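Local coordinates for CBS domain protein (Shewanella oneidensis, PDB 3LHH), which binds AMP in its pair of CBS domains, which are one part of a longer membrane protein that may also bind flavin adenine dinucleotide, at residues D86-I91 against G147-L152; G90-K95 against L107-L112. All coordinates share one frame; numbering follows the deposited sequence.

Contact 1: residues D86-I91 against G147-L152; sequences DDMVGI and GDLKGL
L149 meets D86 at the root of its side chain and M88 at the tip. Its CB lies 4.0 Å from OD1 of D86, which also passes 3.6 Å from the backbone N of L149, close but without a hydrogen bond. OD2 of D86 makes a salt bridge to R51, whose NH1 in turn bonds the carbonyl O of L149. Beyond CB, chi1 of -178° sets CG anti to the backbone N, carrying the branch toward M88. CG of L149 stays 4.7 Å from CE of M88, and the fork does the touching: CD2 of L149 reaches CE of M88 at 3.7 Å. M88, a selenomethionine, is bent at chi2 and chi3 (72° and 76°), and the M88 and L149 side chains cross at about a right angle. The two residues hold matching places in the paired CBS domains, each followed by a residue and a glycine that form a classic beta bulge, V89-G90 opposite V80 and K150-G151 opposite V142. F141 packs against both M88 and L149. At the edge, OD1 of D86 and OD2 of D148 stand 4.4 Å apart, a like-charge approach that R51 probably eases.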
loop_
_atom_site.group_PDB
_atom_site.type_symbol
_atom_site.label_atom_id
_atom_site.label_comp_id
_atom_site.label_asym_id
_atom_site.label_seq_id
_atom_site.Cartn_x
_atom_site.Cartn_y
_atom_site.Cartn_z
ATOM N N ASP A 86 -2.425 0.481 -11.796
ATOM C CA ASP A 86 -1.621 -0.490 -12.542
ATOM C C ASP A 86 -0.277 0.073 -12.956
ATOM O O ASP A 86 0.473 -0.562 -13.688
ATOM C CB ASP A 86 -2.384 -1.033 -13.752
ATOM C CG ASP A 86 -3.489 -1.978 -13.347
ATOM O OD1 ASP A 86 -3.165 -3.125 -12.970
ATOM O OD2 ASP A 86 -4.670 -1.566 -13.370
ATOM N N ASP A 87 0.023 1.277 -12.489
ATOM C CA ASP A 87 1.364 1.824 -12.634
ATOM C C ASP A 87 1.815 2.281 -11.249
ATOM O O ASP A 87 2.017 3.467 -11.008
ATOM C CB ASP A 87 1.386 2.968 -13.656
ATOM C CG ASP A 87 2.800 3.428 -14.007
ATOM O OD1 ASP A 87 3.784 2.764 -13.604
ATOM O OD2 ASP A 87 2.925 4.466 -14.693
HETATM N N MSE A 88 1.964 1.317 -10.344
HETATM C CA MSE A 88 2.340 1.586 -8.961
HETATM C C MSE A 88 3.809 1.953 -8.866
HETATM O O MSE A 88 4.666 1.251 -9.390
HETATM C CB MSE A 88 2.092 0.357 -8.094
HETATM C CG MSE A 88 1.968 0.680 -6.629
HETATM SE SE MSE A 88 0.276 1.559 -6.426
HETATM C CE MSE A 88 -0.839 -0.012 -6.561
ATOM N N VAL A 89 4.110 3.042 -8.181
ATOM C CA VAL A 89 5.500 3.448 -8.048
ATOM C C VAL A 89 6.070 3.128 -6.658
ATOM O O VAL A 89 7.281 2.993 -6.505
ATOM C CB VAL A 89 5.680 4.938 -8.390
ATOM C CG1 VAL A 89 7.054 5.413 -7.991
ATOM C CG2 VAL A 89 5.477 5.152 -9.883
ATOM N N GLY A 90 5.190 2.998 -5.660
ATOM C CA GLY A 90 5.597 2.724 -4.290
ATOM C C GLY A 90 4.553 3.146 -3.259
ATOM O O GLY A 90 3.356 3.087 -3.498
ATOM N N ILE A 91 5.023 3.605 -2.111
ATOM C CA ILE A 91 4.164 3.789 -0.953
ATOM C C ILE A 91 4.626 5.016 -0.185
ATOM O O ILE A 91 5.807 5.354 -0.200
ATOM C CB ILE A 91 4.243 2.557 -0.031
ATOM C CG1 ILE A 91 3.530 1.364 -0.657
ATOM C CG2 ILE A 91 3.645 2.841 1.327
ATOM C CD1 ILE A 91 3.928 0.054 0.002
ATOM N N GLY A 147 0.154 -10.476 -14.371
ATOM C CA GLY A 147 0.933 -9.394 -13.791
ATOM C C GLY A 147 0.067 -8.211 -13.383
ATOM O O GLY A 147 0.566 -7.140 -13.031
ATOM N N ASP A 148 -1.244 -8.389 -13.424
ATOM C CA ASP A 148 -2.134 -7.284 -13.072
ATOM C C ASP A 148 -2.376 -7.227 -11.554
ATOM O O ASP A 148 -2.497 -8.254 -10.891
ATOM C CB ASP A 148 -3.468 -7.392 -13.808
ATOM C CG ASP A 148 -3.337 -7.254 -15.327
ATOM O OD1 ASP A 148 -4.019 -8.039 -16.006
ATOM O OD2 ASP A 148 -2.606 -6.362 -15.840
ATOM N N LEU A 149 -2.451 -6.020 -11.012
ATOM C CA LEU A 149 -2.703 -5.837 -9.594
ATOM C C LEU A 149 -4.097 -6.321 -9.195
ATOM O O LEU A 149 -5.087 -5.932 -9.801
ATOM C CB LEU A 149 -2.546 -4.370 -9.234
ATOM C CG LEU A 149 -2.739 -4.088 -7.754
ATOM C CD1 LEU A 149 -1.409 -4.276 -7.054
ATOM C CD2 LEU A 149 -3.238 -2.689 -7.583
ATOM N N LYS A 150 -4.164 -7.161 -8.168
ATOM C CA LYS A 150 -5.431 -7.708 -7.669
ATOM C C LYS A 150 -5.846 -7.059 -6.349
ATOM O O LYS A 150 -7.006 -7.113 -5.959
ATOM C CB LYS A 150 -5.308 -9.227 -7.436
ATOM C CG LYS A 150 -5.566 -10.078 -8.657
ATOM C CD LYS A 150 -7.014 -9.933 -9.129
ATOM C CE LYS A 150 -7.100 -9.685 -10.643
ATOM N NZ LYS A 150 -8.004 -8.527 -11.011
ATOM N N GLY A 151 -4.883 -6.489 -5.642
ATOM C CA GLY A 151 -5.155 -5.935 -4.335
ATOM C C GLY A 151 -3.898 -5.787 -3.505
ATOM O O GLY A 151 -2.787 -5.864 -4.031
ATOM N N LEU A 152 -4.073 -5.562 -2.209
ATOM C CA LEU A 152 -2.934 -5.464 -1.316
ATOM C C LEU A 152 -3.202 -6.194 -0.020
ATOM O O LEU A 152 -4.357 -6.382 0.375
ATOM C CB LEU A 152 -2.544 -4.003 -1.052
ATOM C CG LEU A 152 -3.518 -3.080 -0.333
ATOM C CD1 LEU A 152 -3.516 -3.297 1.168
ATOM C CD2 LEU A 152 -3.128 -1.646 -0.656
#

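Contact 2: residues G90-K95 against L107-L112; sequences GIISAK and LELVDL
I92 aims its side chain at the loop 107-112 and crosses both L109 and L112 obliquely, so that one branch serves two leucines. Midway along it, CG1 rests 3.8 Å from CB of L112 and 3.6 Å from the carbonyl O of L112. At its end, CD1 of I92 meets CD1 of L109 at 3.5 Å. Both I92 torsions are near eclipsed (chi1 -120°, chi2 125°), which may reflect strain or the modelling. L109 answers with CG anti to its backbone N (chi1 -166°), which brings its CD1 branch to CD1 of I92, and the bond from L112 N to L109 O, 3.0 Å, ties the two leucines into one turn. The turn belongs to the loop that leads from helix 94-102 to strand 117-120, folded back here beside strand 88-93 in the CBS pair; L112 also touches Q96 and E100 of that helix, and L109 touches N66 of helix 63-71. With an alanine here, which keeps only CB, a gap would probably open facing CD1 of L109 and CB of L112. A water joins the backbones, accepting from S93 N at 3.1 Å and donating to L112 O at 2.7 Å.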
loop_
_atom_site.group_PDB
_atom_site.type_symbol
_atom_site.label_atom_id
_atom_site.label_comp_id
_atom_site.label_asym_id
_atom_site.label_seq_id
_atom_site.Cartn_x
_atom_site.Cartn_y
_atom_site.Cartn_z
ATOM N N GLY A 90 5.190 2.998 -5.660
ATOM C CA GLY A 90 5.597 2.724 -4.290
ATOM C C GLY A 90 4.553 3.146 -3.259
ATOM O O GLY A 90 3.356 3.087 -3.498
ATOM N N ILE A 91 5.023 3.605 -2.111
ATOM C CA ILE A 91 4.164 3.789 -0.953
ATOM C C ILE A 91 4.626 5.016 -0.185
ATOM O O ILE A 91 5.807 5.354 -0.200
ATOM C CB ILE A 91 4.243 2.557 -0.031
ATOM C CG1 ILE A 91 3.530 1.364 -0.657
ATOM C CG2 ILE A 91 3.645 2.841 1.327
ATOM C CD1 ILE A 91 3.928 0.054 0.002
ATOM N N ILE A 92 3.693 5.682 0.483
ATOM C CA ILE A 92 4.015 6.896 1.213
ATOM C C ILE A 92 3.438 6.783 2.608
ATOM O O ILE A 92 2.331 6.260 2.796
ATOM C CB ILE A 92 3.439 8.138 0.487
ATOM C CG1 ILE A 92 4.566 9.091 0.105
ATOM C CG2 ILE A 92 2.418 8.867 1.329
ATOM C CD1 ILE A 92 4.589 9.418 -1.371
ATOM N N SER A 93 4.203 7.260 3.585
ATOM C CA SER A 93 3.731 7.397 4.950
ATOM C C SER A 93 2.958 8.704 5.088
ATOM O O SER A 93 3.461 9.766 4.718
ATOM C CB SER A 93 4.921 7.408 5.906
ATOM O OG SER A 93 4.544 7.944 7.156
ATOM N N ALA A 94 1.742 8.633 5.617
ATOM C CA ALA A 94 0.940 9.832 5.766
ATOM C C ALA A 94 1.616 10.808 6.734
ATOM O O ALA A 94 1.660 12.021 6.499
ATOM C CB ALA A 94 -0.449 9.473 6.251
ATOM N N LYS A 95 2.133 10.267 7.827
ATOM C CA LYS A 95 2.736 11.087 8.864
ATOM C C LYS A 95 3.853 11.918 8.277
ATOM O O LYS A 95 4.015 13.083 8.614
ATOM C CB LYS A 95 3.279 10.205 9.991
ATOM C CG LYS A 95 4.075 10.965 11.037
ATOM C CD LYS A 95 4.582 10.041 12.131
ATOM C CE LYS A 95 5.540 10.782 13.054
ATOM N NZ LYS A 95 5.950 9.948 14.221
ATOM N N LEU A 107 8.387 20.700 -0.954
ATOM C CA LEU A 107 7.992 19.302 -0.916
ATOM C C LEU A 107 7.582 18.797 -2.290
ATOM O O LEU A 107 6.687 19.357 -2.925
ATOM C CB LEU A 107 6.825 19.133 0.062
ATOM C CG LEU A 107 6.272 17.730 0.295
ATOM C CD1 LEU A 107 7.391 16.827 0.753
ATOM C CD2 LEU A 107 5.147 17.765 1.328
ATOM N N GLU A 108 8.240 17.737 -2.749
ATOM C CA GLU A 108 7.817 17.061 -3.967
ATOM C C GLU A 108 7.437 15.633 -3.594
ATOM O O GLU A 108 8.236 14.902 -3.015
ATOM C CB GLU A 108 8.922 17.072 -5.038
ATOM C CG GLU A 108 9.612 18.431 -5.271
ATOM C CD GLU A 108 8.777 19.428 -6.077
ATOM O OE1 GLU A 108 8.088 19.011 -7.029
ATOM O OE2 GLU A 108 8.820 20.639 -5.762
ATOM N N LEU A 109 6.215 15.244 -3.932
ATOM C CA LEU A 109 5.669 13.956 -3.527
ATOM C C LEU A 109 6.585 12.780 -3.857
ATOM O O LEU A 109 6.733 11.843 -3.063
ATOM C CB LEU A 109 4.313 13.740 -4.190
ATOM C CG LEU A 109 3.510 12.598 -3.577
ATOM C CD1 LEU A 109 3.554 12.709 -2.080
ATOM C CD2 LEU A 109 2.069 12.611 -4.080
ATOM N N VAL A 110 7.200 12.828 -5.032
ATOM C CA VAL A 110 7.987 11.699 -5.516
ATOM C C VAL A 110 9.177 11.430 -4.595
ATOM O O VAL A 110 9.745 10.341 -4.598
ATOM C CB VAL A 110 8.461 11.920 -6.975
ATOM C CG1 VAL A 110 9.382 13.131 -7.062
ATOM C CG2 VAL A 110 9.150 10.679 -7.509
ATOM N N ASP A 111 9.531 12.426 -3.790
ATOM C CA ASP A 111 10.685 12.337 -2.905
ATOM C C ASP A 111 10.407 11.512 -1.645
ATOM O O ASP A 111 11.328 11.053 -0.974
ATOM C CB ASP A 111 11.150 13.745 -2.520
ATOM C CG ASP A 111 11.787 14.495 -3.688
ATOM O OD1 ASP A 111 12.090 13.862 -4.731
ATOM O OD2 ASP A 111 11.993 15.722 -3.559
ATOM N N LEU A 112 9.134 11.322 -1.320
ATOM C CA LEU A 112 8.779 10.580 -0.122
ATOM C C LEU A 112 8.400 9.135 -0.442
ATOM O O LEU A 112 8.114 8.352 0.458
ATOM C CB LEU A 112 7.649 11.275 0.648
ATOM C CG LEU A 112 7.985 12.626 1.293
ATOM C CD1 LEU A 112 8.181 13.680 0.216
ATOM C CD2 LEU A 112 6.902 13.058 2.267
HETATM O O HOH W 1 7.114 8.056 2.979
#

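In the fold
Both contacts start from strand 88-93, sharing G90 and I91, yet their centres are about 16 Å apart: they use different ends of the strand and face different partners. Along the chain the order is 86-91, 90-95, 107-112 and 147-152, so contact 2 closes a short excursion through helix 94-102, whereas contact 1 spans 55 intervening residues. Contact 1 joins two sheets, 57-58/77-81/88-93 and the one holding strand 149-154, and thus the two CBS domains. Contact 2 instead ties the loop before strand 117-120 to the first of these sheets. AMP is bound by residues from both halves of the pair, and the shared strand runs near it, with the I91 side chain about 8 Å from the nucleotide.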